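Side-chain contacts in aspartate semialdehyde dehydrogenase (Francisella tularensis subsp. tularensis, PDB 4WOJ), which probably catalyses the NADPH-dependent reductive dephosphorylation of L-aspartyl-4-phosphate to L-aspartate-semialdehyde, a step toward lysine, methionine and threonine: residues K90-G95 against K133-G138; L37-S42 against S70-L75; D62-D67 against G81-E86; L107-D112 against L251-D256; S30-C35 against V364-K369. All coordinates share one frame; numbering follows the deposited sequence.

Contact 1 (K90-G95 against K133-G138); sequences KLREAG and KKDFIG
Arg92 and Asp135 reach for each other from opposite directions and close a salt bridge between NH2 of the arginine and OD1 of the aspartate, 2.9 Å long. The two flat groups are used differently. OD1 lies almost exactly in the guanidinium plane, at its edge, so the N-H of NH2 points at it with an angle of 159° at the hydrogen; NH2 itself meets OD1 from above the carboxylate plane, and the two planes stand 46° apart. Arg92 gets there through a bend at chi2 (-68°), after which chi3 is extended, carrying the guanidinium out from the last turn of the helix. Lys134 crosses this chain at about a right angle: its CB sits 3.5 Å from Arg92 NH2, while the rest of the lysine leads away. Arg92 NH1 also bonds to the backbone oxygens of Gly98 and Trp96, which together with the bridge should hold the guanidinium against rotation. Asp135 OD1 is gripped a second time by His88 NE2, one helical turn before Arg92. Trp100, on the neighbouring strand 99-102, packs against both Arg92 and Asp135. Past Arg92 the helix closes in a Schellman motif with Gly95, of positive phi, as its C-prime residue. The bridge joins helix 81-93 to strand 135-138 of the parallel sheet, a helix-on-sheet contact of a Rossmann-type nucleotide-binding domain.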
# COMPACT_ATOMS: atom_id res chain seq x y z
N LYS B 90 -2.52 -23.93 32.15
CA LYS B 90 -2.23 -25.24 32.77
C LYS B 90 -0.90 -25.28 33.52
O LYS B 90 -0.80 -25.89 34.58
CB LYS B 90 -2.20 -26.35 31.72
CG LYS B 90 -3.56 -26.72 31.14
CD LYS B 90 -3.43 -27.93 30.22
CE LYS B 90 -4.50 -27.99 29.13
NZ LYS B 90 -5.87 -27.56 29.55
N LEU B 91 0.11 -24.63 32.96
CA LEU B 91 1.42 -24.52 33.60
C LEU B 91 1.38 -23.69 34.87
O LEU B 91 1.99 -24.06 35.86
CB LEU B 91 2.45 -23.93 32.64
CG LEU B 91 2.82 -24.82 31.45
CD1 LEU B 91 3.56 -24.03 30.39
CD2 LEU B 91 3.66 -26.01 31.90
N ARG B 92 0.71 -22.55 34.83
CA ARG B 92 0.67 -21.70 36.04
C ARG B 92 -0.21 -22.38 37.09
O ARG B 92 0.16 -22.44 38.26
CB ARG B 92 0.17 -20.28 35.74
CG ARG B 92 1.05 -19.45 34.80
CD ARG B 92 2.39 -19.08 35.40
NE ARG B 92 3.17 -18.28 34.45
CZ ARG B 92 4.50 -18.33 34.30
NH1 ARG B 92 5.24 -19.13 35.05
NH2 ARG B 92 5.09 -17.56 33.39
N GLU B 93 -1.34 -22.91 36.64
CA GLU B 93 -2.24 -23.77 37.46
C GLU B 93 -1.51 -24.95 38.09
O GLU B 93 -1.86 -25.39 39.18
CB GLU B 93 -3.39 -24.32 36.61
CG GLU B 93 -4.54 -23.35 36.33
CD GLU B 93 -5.61 -23.97 35.45
OE1 GLU B 93 -5.38 -25.09 34.93
OE2 GLU B 93 -6.69 -23.35 35.28
N ALA B 94 -0.52 -25.48 37.38
CA ALA B 94 0.31 -26.59 37.87
C ALA B 94 1.58 -26.12 38.59
O ALA B 94 2.53 -26.88 38.68
CB ALA B 94 0.67 -27.51 36.72
N GLY B 95 1.59 -24.87 39.09
CA GLY B 95 2.67 -24.34 39.94
C GLY B 95 3.90 -23.71 39.28
O GLY B 95 4.62 -22.94 39.94
N LYS B 133 8.18 -10.73 37.87
CA LYS B 133 7.30 -10.94 36.71
C LYS B 133 7.91 -11.95 35.77
O LYS B 133 9.12 -12.02 35.62
CB LYS B 133 7.00 -9.64 35.99
CG LYS B 133 5.83 -8.89 36.58
CD LYS B 133 6.02 -7.43 36.34
CE LYS B 133 4.72 -6.68 36.44
NZ LYS B 133 4.88 -5.27 35.99
N LYS B 134 7.05 -12.77 35.17
CA LYS B 134 7.51 -13.92 34.40
C LYS B 134 7.01 -14.00 32.95
O LYS B 134 7.38 -14.95 32.22
CB LYS B 134 7.11 -15.22 35.13
CG LYS B 134 7.40 -15.25 36.61
CD LYS B 134 8.87 -15.47 36.91
CE LYS B 134 9.28 -14.84 38.23
NZ LYS B 134 10.74 -14.59 38.32
N ASP B 135 6.16 -13.07 32.54
CA ASP B 135 5.55 -13.14 31.19
C ASP B 135 5.97 -12.00 30.28
O ASP B 135 5.66 -10.83 30.52
CB ASP B 135 4.02 -13.18 31.27
CG ASP B 135 3.49 -14.52 31.77
OD1 ASP B 135 4.12 -15.57 31.46
OD2 ASP B 135 2.42 -14.53 32.44
N PHE B 136 6.65 -12.36 29.20
CA PHE B 136 7.28 -11.41 28.30
C PHE B 136 6.88 -11.71 26.88
O PHE B 136 7.26 -12.74 26.31
CB PHE B 136 8.79 -11.43 28.49
CG PHE B 136 9.22 -10.98 29.86
CD1 PHE B 136 9.19 -11.87 30.92
CD2 PHE B 136 9.60 -9.69 30.10
CE1 PHE B 136 9.54 -11.47 32.19
CE2 PHE B 136 9.96 -9.28 31.37
CZ PHE B 136 9.93 -10.17 32.42
N ILE B 137 6.10 -10.80 26.31
CA ILE B 137 5.39 -11.03 25.06
C ILE B 137 5.83 -10.04 23.97
O ILE B 137 5.97 -8.85 24.22
CB ILE B 137 3.89 -10.88 25.23
CG1 ILE B 137 3.42 -11.41 26.59
CG2 ILE B 137 3.18 -11.61 24.13
CD1 ILE B 137 3.72 -12.88 26.84
N GLY B 138 6.07 -10.57 22.77
CA GLY B 138 6.45 -9.76 21.62
C GLY B 138 5.22 -9.02 21.15
O GLY B 138 4.10 -9.56 21.22

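Contact 2 (L37-S42 against S70-L75); sequences LPTFFS and SSMDIL
CG of Met72 stands beside the backbone N, and bends at chi2 (-69°) and chi3 carry SD and CE against Thr39 while CG comes to the edge of the Phe41 ring. Thr39 presents CB and its hydroxyl to the thioether, with CB 3.6 Å from Met72 SD and OG1 3.6 Å from Met72 CE. Phe41, whose CG also lies beside its own backbone N (chi1 -72°), slides past Met72 in the opposite direction. Ring atom CE1 of Phe41 comes within 3.8 Å of Met72 CG, which sits near the ring plane. The sulfur is at the edge too: Met72 SD is 5.5 Å from the ring centroid of Phe41 and 80° off the normal, a Met-aromatic contact made beside the ring. Leu75 adds CD2, 4.1 Å from the same CE1 of Phe41, and crosses the phenylalanine at about a right angle. Leu69 of helix 66-70 and Ile13 of strand 8-13 also pack on Phe41. Apart from the threonine hydroxyl, every group meeting here is apolar, so the approach to strand 74-77 is held against strand 36-42 by dispersion forces and fit, with the polarisable sulfur probably adding a weak attraction to the positive ring edge.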
# COMPACT_ATOMS: atom_id res chain seq x y z
N LEU B 37 20.77 -24.92 28.26
CA LEU B 37 20.50 -26.32 27.91
C LEU B 37 19.22 -26.40 27.08
O LEU B 37 18.12 -26.54 27.62
CB LEU B 37 20.42 -27.21 29.17
CG LEU B 37 21.64 -27.12 30.11
CD1 LEU B 37 21.49 -27.95 31.38
CD2 LEU B 37 22.90 -27.53 29.35
N PRO B 38 19.34 -26.31 25.76
CA PRO B 38 18.12 -26.26 24.99
C PRO B 38 17.36 -27.57 25.00
O PRO B 38 17.97 -28.63 25.10
CB PRO B 38 18.60 -25.94 23.57
CG PRO B 38 19.99 -25.44 23.73
CD PRO B 38 20.52 -26.21 24.90
N THR B 39 16.05 -27.48 24.91
CA THR B 39 15.20 -28.62 24.68
C THR B 39 14.16 -28.21 23.66
O THR B 39 13.58 -27.14 23.76
CB THR B 39 14.55 -29.09 25.98
OG1 THR B 39 15.57 -29.51 26.88
CG2 THR B 39 13.58 -30.22 25.74
N PHE B 40 13.90 -29.08 22.70
CA PHE B 40 13.09 -28.74 21.56
C PHE B 40 11.79 -29.51 21.57
O PHE B 40 11.78 -30.73 21.44
CB PHE B 40 13.90 -28.99 20.27
CG PHE B 40 14.93 -27.93 20.04
CD1 PHE B 40 14.56 -26.70 19.49
CD2 PHE B 40 16.23 -28.09 20.48
CE1 PHE B 40 15.49 -25.70 19.31
CE2 PHE B 40 17.15 -27.08 20.33
CZ PHE B 40 16.78 -25.88 19.74
N PHE B 41 10.69 -28.77 21.72
CA PHE B 41 9.37 -29.36 21.86
C PHE B 41 8.63 -29.45 20.56
O PHE B 41 8.86 -28.68 19.62
CB PHE B 41 8.55 -28.58 22.84
CG PHE B 41 8.98 -28.77 24.24
CD1 PHE B 41 9.90 -27.92 24.81
CD2 PHE B 41 8.49 -29.84 24.98
CE1 PHE B 41 10.30 -28.11 26.12
CE2 PHE B 41 8.89 -30.04 26.29
CZ PHE B 41 9.80 -29.17 26.86
N SER B 42 7.74 -30.42 20.50
CA SER B 42 7.13 -30.76 19.24
C SER B 42 5.75 -31.32 19.47
O SER B 42 5.37 -31.67 20.59
CB SER B 42 7.99 -31.78 18.48
OG SER B 42 7.78 -31.65 17.09
N SER B 70 7.29 -28.28 32.40
CA SER B 70 7.51 -27.81 33.78
C SER B 70 8.96 -27.76 34.25
O SER B 70 9.33 -26.95 35.08
CB SER B 70 6.75 -28.70 34.76
OG SER B 70 5.36 -28.66 34.50
N SER B 71 9.79 -28.65 33.72
CA SER B 71 11.20 -28.69 34.14
C SER B 71 12.06 -27.59 33.50
O SER B 71 13.12 -27.27 34.03
CB SER B 71 11.80 -30.05 33.78
OG SER B 71 11.40 -30.38 32.47
N MET B 72 11.61 -27.02 32.38
CA MET B 72 12.32 -25.89 31.75
C MET B 72 12.23 -24.65 32.66
O MET B 72 11.21 -24.38 33.26
CB MET B 72 11.76 -25.55 30.37
CG MET B 72 11.79 -26.68 29.34
SD MET B 72 13.45 -27.13 28.78
CE MET B 72 13.69 -28.57 29.81
N ASP B 73 13.35 -23.95 32.78
CA ASP B 73 13.43 -22.69 33.47
C ASP B 73 12.74 -21.55 32.69
O ASP B 73 12.25 -20.56 33.27
CB ASP B 73 14.89 -22.34 33.69
CG ASP B 73 15.55 -23.26 34.67
OD1 ASP B 73 15.21 -23.15 35.87
OD2 ASP B 73 16.37 -24.14 34.24
N ILE B 74 12.75 -21.73 31.37
CA ILE B 74 12.27 -20.75 30.42
C ILE B 74 11.72 -21.48 29.22
O ILE B 74 12.36 -22.38 28.67
CB ILE B 74 13.42 -19.82 29.93
CG1 ILE B 74 14.06 -19.07 31.10
CG2 ILE B 74 12.89 -18.83 28.89
CD1 ILE B 74 15.15 -18.09 30.67
N LEU B 75 10.54 -21.06 28.77
CA LEU B 75 9.95 -21.59 27.55
C LEU B 75 9.73 -20.44 26.58
O LEU B 75 9.39 -19.33 26.98
CB LEU B 75 8.62 -22.26 27.85
CG LEU B 75 8.70 -23.48 28.79
CD1 LEU B 75 7.31 -23.85 29.25
CD2 LEU B 75 9.39 -24.66 28.09

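Contact 3 (D62-D67 against G81-E86); sequences DAYSID and GEYTKE
Tyr83 reaches from helix 81-93 to the backbone of Ala63 and on its way turns a ring edge toward the face of Tyr64. From CB the side chain sets out with CG opposite the backbone N (chi1 179°), and the ring begins to touch at CD1, 3.6 Å from Tyr64 OH, which lies in the plane of the Tyr83 ring. CE1 comes next: it stands 3.9 Å above the Tyr64 ring, displaced toward the rim, and also touches Ala63 CB. At the tip, Tyr83 OH donates to Ala63 O over 2.7 Å, approaching from above the carbonyl plane with a C=O...donor angle of 114°. The two rings make an offset edge-to-face pair with planes at 66° and centroids 5.3 Å apart. Glu86, one turn further along the helix, comes to another part of Tyr64: its CG lies at the ring edge, 3.8 Å from Tyr64 CE1, and its carboxylate is nearly perpendicular to the ring. The loop that carries Ala63 and Tyr64 is itself shaped by an Asx turn, in which Asp62 OD1 accepts from Tyr64 N, and Ser65 then N-caps helix 66-70. An aromatic side chain of helix 81-93 is thereby tied to the connection into helix 66-70 at strand 61-62, one of the two outermost strands of the parallel sheet in the Rossmann-type domain.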
# COMPACT_ATOMS: atom_id res chain seq x y z
N ASP B 62 7.48 -33.57 24.08
CA ASP B 62 6.07 -33.32 23.74
C ASP B 62 5.61 -31.90 24.15
O ASP B 62 5.71 -31.52 25.33
CB ASP B 62 5.20 -34.39 24.43
CG ASP B 62 3.69 -34.29 24.11
OD1 ASP B 62 3.25 -33.49 23.24
OD2 ASP B 62 2.95 -35.07 24.75
N ALA B 63 5.14 -31.14 23.16
CA ALA B 63 4.68 -29.76 23.38
C ALA B 63 3.57 -29.70 24.41
O ALA B 63 3.54 -28.79 25.24
CB ALA B 63 4.21 -29.16 22.06
N TYR B 64 2.68 -30.68 24.37
CA TYR B 64 1.51 -30.74 25.25
C TYR B 64 1.74 -31.48 26.56
O TYR B 64 0.88 -31.48 27.45
CB TYR B 64 0.32 -31.34 24.49
CG TYR B 64 -0.13 -30.43 23.38
CD1 TYR B 64 -0.93 -29.31 23.65
CD2 TYR B 64 0.28 -30.65 22.07
CE1 TYR B 64 -1.31 -28.45 22.63
CE2 TYR B 64 -0.10 -29.80 21.06
CZ TYR B 64 -0.89 -28.71 21.33
OH TYR B 64 -1.26 -27.87 20.29
N SER B 65 2.90 -32.10 26.71
CA SER B 65 3.20 -32.73 27.99
C SER B 65 3.52 -31.65 28.99
O SER B 65 4.51 -30.93 28.83
CB SER B 65 4.36 -33.71 27.93
OG SER B 65 4.91 -33.88 29.23
N ILE B 66 2.69 -31.57 30.02
CA ILE B 66 2.81 -30.55 31.06
C ILE B 66 3.96 -30.81 32.04
O ILE B 66 4.43 -29.90 32.71
CB ILE B 66 1.49 -30.45 31.86
CG1 ILE B 66 0.33 -30.10 30.93
CG2 ILE B 66 1.62 -29.45 33.01
CD1 ILE B 66 0.47 -28.76 30.22
N ASP B 67 4.39 -32.06 32.13
CA ASP B 67 5.46 -32.41 33.06
C ASP B 67 6.79 -31.98 32.48
O ASP B 67 7.60 -31.40 33.17
CB ASP B 67 5.49 -33.92 33.34
CG ASP B 67 4.64 -34.31 34.54
OD1 ASP B 67 3.54 -33.74 34.70
OD2 ASP B 67 5.08 -35.20 35.31
N GLY B 81 -1.44 -18.44 19.43
CA GLY B 81 -2.38 -18.18 20.50
C GLY B 81 -3.26 -19.36 20.88
O GLY B 81 -3.63 -19.50 22.05
N GLU B 82 -3.60 -20.22 19.92
CA GLU B 82 -4.37 -21.46 20.26
C GLU B 82 -3.58 -22.31 21.24
O GLU B 82 -4.14 -22.92 22.15
CB GLU B 82 -4.74 -22.31 19.03
CG GLU B 82 -5.71 -21.66 18.05
CD GLU B 82 -6.61 -22.68 17.35
OE1 GLU B 82 -6.17 -23.25 16.32
OE2 GLU B 82 -7.74 -22.93 17.83
N TYR B 83 -2.27 -22.33 21.05
CA TYR B 83 -1.37 -23.12 21.88
C TYR B 83 -1.12 -22.44 23.19
O TYR B 83 -1.06 -23.08 24.22
CB TYR B 83 -0.04 -23.35 21.16
CG TYR B 83 0.97 -24.15 21.98
CD1 TYR B 83 0.98 -25.54 21.94
CD2 TYR B 83 1.92 -23.52 22.77
CE1 TYR B 83 1.91 -26.26 22.67
CE2 TYR B 83 2.85 -24.24 23.51
CZ TYR B 83 2.84 -25.60 23.46
OH TYR B 83 3.77 -26.33 24.18
N THR B 84 -0.95 -21.14 23.16
CA THR B 84 -0.77 -20.42 24.41
C THR B 84 -2.02 -20.55 25.24
O THR B 84 -1.96 -20.65 26.46
CB THR B 84 -0.49 -18.93 24.17
OG1 THR B 84 0.64 -18.80 23.30
CG2 THR B 84 -0.21 -18.21 25.48
N LYS B 85 -3.16 -20.57 24.57
CA LYS B 85 -4.45 -20.71 25.23
C LYS B 85 -4.67 -22.05 25.86
O LYS B 85 -5.19 -22.15 26.97
CB LYS B 85 -5.57 -20.43 24.25
CG LYS B 85 -6.15 -19.06 24.49
CD LYS B 85 -7.49 -18.92 23.79
CE LYS B 85 -7.36 -18.03 22.56
NZ LYS B 85 -8.04 -18.61 21.37
N GLU B 86 -4.25 -23.10 25.17
CA GLU B 86 -4.37 -24.43 25.71
C GLU B 86 -3.49 -24.57 26.94
O GLU B 86 -3.88 -25.15 27.94
CB GLU B 86 -3.93 -25.44 24.65
CG GLU B 86 -3.68 -26.86 25.14
CD GLU B 86 -4.80 -27.80 24.77
OE1 GLU B 86 -5.31 -27.68 23.64
OE2 GLU B 86 -5.18 -28.63 25.62

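Contact 4 (L107-D112 against L251-D256); sequences LRLDKD and LNKILD
The flat groups meeting Lys253 are the peptide carbonyls of Arg108 and Asp110, whose oxygens turn toward its amine. Lys253 NZ donates to Arg108 O over 3.1 Å, with a C=O...donor angle of 133° and the amine tilted 24° from the carbonyl plane. Asp110 O lies closer still, 2.7 Å from Lys253 NZ. The methylenes run alongside the first carbonyl, Lys253 CD being 3.6 Å from Arg108 O. The lysine spans the gap because CG stands opposite its backbone N (chi1 179°) and every later torsion is extended, making a straight arm from the helix to the loop. NZ also donates to Ser113 O, its main polar partner, so several backbone oxygens gather round the ammonium group. The loop is held in shape by a type I turn from Leu107 to Asp110 and by an Asx turn, in which Asp110 OD1 accepts from Asp112 N. Arg108 directs its guanidinium elsewhere, to Glu250 in a salt bridge and through NE to Gly138 O, with its side chain about 7 Å from that of Cys141, the predicted acyl-thioester residue. Helix 242-255 ends just past Lys253 in a Schellman motif at Asp256. Lys253 thus links that helix to the loop running from strand 99-102 to strand 113-116, an outermost strand of the parallel sheet.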
# COMPACT_ATOMS: atom_id res chain seq x y z
N LEU B 107 -1.50 -12.91 25.50
CA LEU B 107 -1.17 -12.34 26.80
C LEU B 107 -0.73 -10.88 26.77
O LEU B 107 -0.43 -10.35 27.82
CB LEU B 107 -0.07 -13.20 27.45
CG LEU B 107 -0.49 -14.65 27.73
CD1 LEU B 107 0.70 -15.56 28.05
CD2 LEU B 107 -1.53 -14.71 28.84
N ARG B 108 -0.70 -10.24 25.59
CA ARG B 108 -0.08 -8.91 25.44
C ARG B 108 -0.50 -7.85 26.42
O ARG B 108 0.36 -7.05 26.85
CB ARG B 108 -0.31 -8.33 24.05
CG ARG B 108 0.69 -8.86 23.06
CD ARG B 108 0.64 -8.15 21.74
NE ARG B 108 1.27 -9.04 20.79
CZ ARG B 108 0.89 -9.22 19.54
NH1 ARG B 108 -0.14 -8.54 19.01
NH2 ARG B 108 1.57 -10.08 18.81
N LEU B 109 -1.78 -7.85 26.79
CA LEU B 109 -2.35 -6.74 27.57
C LEU B 109 -2.71 -7.07 29.03
O LEU B 109 -3.30 -6.23 29.70
CB LEU B 109 -3.54 -6.10 26.81
CG LEU B 109 -3.24 -5.85 25.32
CD1 LEU B 109 -4.46 -5.38 24.55
CD2 LEU B 109 -2.07 -4.87 25.11
N ASP B 110 -2.35 -8.24 29.53
CA ASP B 110 -2.51 -8.53 30.97
C ASP B 110 -1.60 -7.62 31.75
O ASP B 110 -0.51 -7.30 31.30
CB ASP B 110 -2.17 -10.00 31.29
CG ASP B 110 -2.35 -10.37 32.79
OD1 ASP B 110 -2.39 -9.47 33.66
OD2 ASP B 110 -2.45 -11.58 33.11
N LYS B 111 -2.01 -7.23 32.95
CA LYS B 111 -1.17 -6.39 33.81
C LYS B 111 0.15 -7.13 34.16
O LYS B 111 1.21 -6.51 34.30
CB LYS B 111 -1.92 -5.96 35.08
N ASP B 112 0.07 -8.44 34.30
CA ASP B 112 1.26 -9.26 34.60
C ASP B 112 2.26 -9.35 33.44
O ASP B 112 3.44 -9.53 33.69
CB ASP B 112 0.82 -10.66 35.05
CG ASP B 112 0.08 -10.64 36.39
OD1 ASP B 112 0.33 -9.70 37.20
OD2 ASP B 112 -0.75 -11.55 36.62
N LEU B 251 1.74 0.25 21.66
CA LEU B 251 2.71 1.35 21.67
C LEU B 251 2.73 2.04 23.03
O LEU B 251 3.78 2.29 23.61
CB LEU B 251 2.41 2.40 20.58
CG LEU B 251 3.34 3.63 20.60
CD1 LEU B 251 4.74 3.22 20.18
CD2 LEU B 251 2.85 4.76 19.73
N ASN B 252 1.55 2.36 23.55
CA ASN B 252 1.47 3.01 24.88
C ASN B 252 1.90 2.08 26.02
O ASN B 252 2.55 2.51 26.97
CB ASN B 252 0.11 3.67 25.06
CG ASN B 252 -0.02 4.90 24.18
OD1 ASN B 252 0.57 5.94 24.47
ND2 ASN B 252 -0.70 4.76 23.04
N LYS B 253 1.61 0.80 25.89
CA LYS B 253 2.13 -0.16 26.88
C LYS B 253 3.67 -0.23 26.81
O LYS B 253 4.33 -0.26 27.82
CB LYS B 253 1.49 -1.53 26.73
CG LYS B 253 2.04 -2.52 27.74
CD LYS B 253 1.10 -3.69 28.03
CE LYS B 253 1.54 -4.39 29.31
NZ LYS B 253 0.75 -5.62 29.60
N ILE B 254 4.23 -0.25 25.60
CA ILE B 254 5.68 -0.37 25.46
C ILE B 254 6.38 0.85 26.02
O ILE B 254 7.41 0.74 26.67
CB ILE B 254 6.12 -0.54 23.99
CG1 ILE B 254 5.67 -1.89 23.45
CG2 ILE B 254 7.63 -0.43 23.87
CD1 ILE B 254 5.91 -2.07 21.97
N LEU B 255 5.85 2.02 25.71
CA LEU B 255 6.45 3.28 26.21
C LEU B 255 6.00 3.60 27.66
O LEU B 255 6.56 4.50 28.27
CB LEU B 255 6.08 4.45 25.30
CG LEU B 255 6.58 4.34 23.86
CD1 LEU B 255 5.84 5.29 22.95
CD2 LEU B 255 8.08 4.60 23.78
N ASP B 256 5.00 2.88 28.16
CA ASP B 256 4.27 3.19 29.41
C ASP B 256 4.08 4.67 29.52
O ASP B 256 4.69 5.32 30.34
CB ASP B 256 4.95 2.70 30.70
CG ASP B 256 4.07 3.01 31.98
OD1 ASP B 256 2.81 3.13 31.83
OD2 ASP B 256 4.61 3.16 33.11

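Contact 5 (S30-C35 against V364-K369); sequences SKDFDC and VLNIIK
Asp32 turns its carboxylate toward the amide of Asn366, each side chain having CG beside its own backbone N. They cross at about a right angle with their planes 68° apart. The bond that results is weak: Asn366 ND2 gives to Asp32 OD1 over 3.4 Å, bent to 143° at the hydrogen. Asn366 OD1, another acceptor, is just as near, also 3.4 Å from Asp32 OD1. Lys369, one turn on, takes the unusual first torsion that places CG between the backbone N and the carbonyl carbon (chi1 69°), then runs extended before bending at chi4. This brings the end of the chain alongside the Asp32 backbone, with Lys369 CE 3.8 Å from Asp32 O. Its ammonium stays beyond salt-bridge range, NZ being 4.4 Å from Asp32 OD1. The aspartate's firmer partner is Arg362, which forms a salt bridge with OD2. Asp32 follows the Schellman end of helix 18-30 at Lys31 and sits in a type I turn from Lys31 to Asp34. With Arg362 bound and Lys369 close, the buried carboxylate is probably kept ionised, and charge probably does more than the weak amide bond to hold helix 354-369 to the loop ahead of strand 36-42.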
# COMPACT_ATOMS: atom_id res chain seq x y z
N SER B 30 24.36 -15.74 16.51
CA SER B 30 24.71 -14.94 17.71
C SER B 30 25.31 -15.76 18.83
O SER B 30 25.62 -15.23 19.88
CB SER B 30 23.46 -14.26 18.29
OG SER B 30 22.76 -13.51 17.35
N LYS B 31 25.46 -17.07 18.61
CA LYS B 31 25.96 -18.01 19.65
C LYS B 31 25.07 -17.97 20.90
O LYS B 31 25.55 -18.10 22.02
CB LYS B 31 27.40 -17.67 20.06
CG LYS B 31 28.36 -17.35 18.94
CD LYS B 31 29.55 -16.58 19.49
CE LYS B 31 30.85 -16.87 18.76
NZ LYS B 31 31.36 -18.20 19.17
N ASP B 32 23.78 -17.78 20.70
CA ASP B 32 22.84 -17.74 21.82
C ASP B 32 22.52 -19.09 22.48
O ASP B 32 21.94 -19.12 23.55
CB ASP B 32 21.56 -17.03 21.41
CG ASP B 32 21.74 -15.53 21.27
OD1 ASP B 32 22.62 -14.92 21.92
OD2 ASP B 32 20.98 -14.94 20.48
N PHE B 33 22.93 -20.20 21.88
CA PHE B 33 22.86 -21.50 22.59
C PHE B 33 24.00 -21.74 23.58
O PHE B 33 23.91 -22.63 24.42
CB PHE B 33 22.74 -22.67 21.60
CG PHE B 33 21.45 -22.66 20.83
CD1 PHE B 33 20.26 -22.95 21.46
CD2 PHE B 33 21.42 -22.33 19.49
CE1 PHE B 33 19.06 -22.91 20.77
CE2 PHE B 33 20.23 -22.30 18.79
CZ PHE B 33 19.03 -22.59 19.43
N ASP B 34 25.05 -20.93 23.52
CA ASP B 34 26.27 -21.20 24.29
C ASP B 34 26.08 -21.51 25.78
O ASP B 34 26.75 -22.42 26.29
CB ASP B 34 27.33 -20.11 24.10
CG ASP B 34 27.99 -20.19 22.74
OD1 ASP B 34 27.44 -20.83 21.83
OD2 ASP B 34 29.07 -19.60 22.55
N CYS B 35 25.19 -20.81 26.46
CA CYS B 35 25.13 -20.95 27.93
C CYS B 35 23.79 -21.37 28.46
O CYS B 35 23.34 -20.91 29.51
CB CYS B 35 25.56 -19.65 28.59
SG CYS B 35 27.23 -19.20 28.10
N VAL B 364 15.17 -10.63 24.47
CA VAL B 364 14.68 -10.64 25.84
C VAL B 364 15.10 -11.92 26.54
O VAL B 364 15.43 -11.92 27.74
CB VAL B 364 13.18 -10.39 25.93
CG1 VAL B 364 12.34 -11.58 25.49
CG2 VAL B 364 12.82 -9.93 27.35
N LEU B 365 15.16 -13.01 25.79
CA LEU B 365 15.77 -14.24 26.30
C LEU B 365 17.14 -13.97 26.89
O LEU B 365 17.44 -14.44 27.99
CB LEU B 365 15.91 -15.26 25.18
CG LEU B 365 16.61 -16.57 25.55
CD1 LEU B 365 15.89 -17.31 26.67
CD2 LEU B 365 16.77 -17.48 24.33
N ASN B 366 17.94 -13.20 26.17
CA ASN B 366 19.28 -12.83 26.61
C ASN B 366 19.34 -12.01 27.86
O ASN B 366 20.28 -12.14 28.65
CB ASN B 366 20.01 -12.08 25.52
CG ASN B 366 20.52 -13.02 24.44
OD1 ASN B 366 20.65 -14.21 24.65
ND2 ASN B 366 20.76 -12.48 23.27
N ILE B 367 18.35 -11.13 28.04
CA ILE B 367 18.24 -10.30 29.23
C ILE B 367 17.87 -11.17 30.42
O ILE B 367 18.42 -11.03 31.49
CB ILE B 367 17.20 -9.19 29.01
CG1 ILE B 367 17.72 -8.21 27.94
CG2 ILE B 367 16.93 -8.40 30.29
CD1 ILE B 367 16.63 -7.32 27.36
N ILE B 368 16.96 -12.10 30.22
CA ILE B 368 16.61 -13.05 31.25
C ILE B 368 17.76 -14.03 31.59
O ILE B 368 17.99 -14.32 32.75
CB ILE B 368 15.33 -13.80 30.83
CG1 ILE B 368 14.16 -12.81 30.87
CG2 ILE B 368 15.07 -14.99 31.75
CD1 ILE B 368 13.02 -13.13 29.94
N LYS B 369 18.50 -14.53 30.62
CA LYS B 369 19.53 -15.50 30.97
C LYS B 369 20.71 -14.82 31.69
O LYS B 369 21.46 -15.50 32.39
CB LYS B 369 19.93 -16.39 29.81
CG LYS B 369 20.67 -15.80 28.64
CD LYS B 369 20.92 -16.97 27.69
CE LYS B 369 21.24 -16.55 26.26
NZ LYS B 369 22.66 -16.16 26.09

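How the contacts relate
Contacts 1, 2 and 3 lie close together, their centres about 12 to 14 Å apart, around the parallel sheet of the NAD-binding domain. Contacts 1 and 3 share helix 81-93, and contact 2 joins strand 36-42 to the start of strand 74-77, just ahead of that helix. Along the chain contacts 2 and 3 interleave and both close before contact 1 opens, while contact 1 alternates with contact 4. The centre of contact 4 lies about 16 Å from that of contact 1. Contact 5 spans all the others in sequence. Contacts 4 and 5 bring helix 242-255 of the dimerisation domain and C-terminal helix 354-369 back onto the nucleotide-binding domain, joining it to later chain at two separate places.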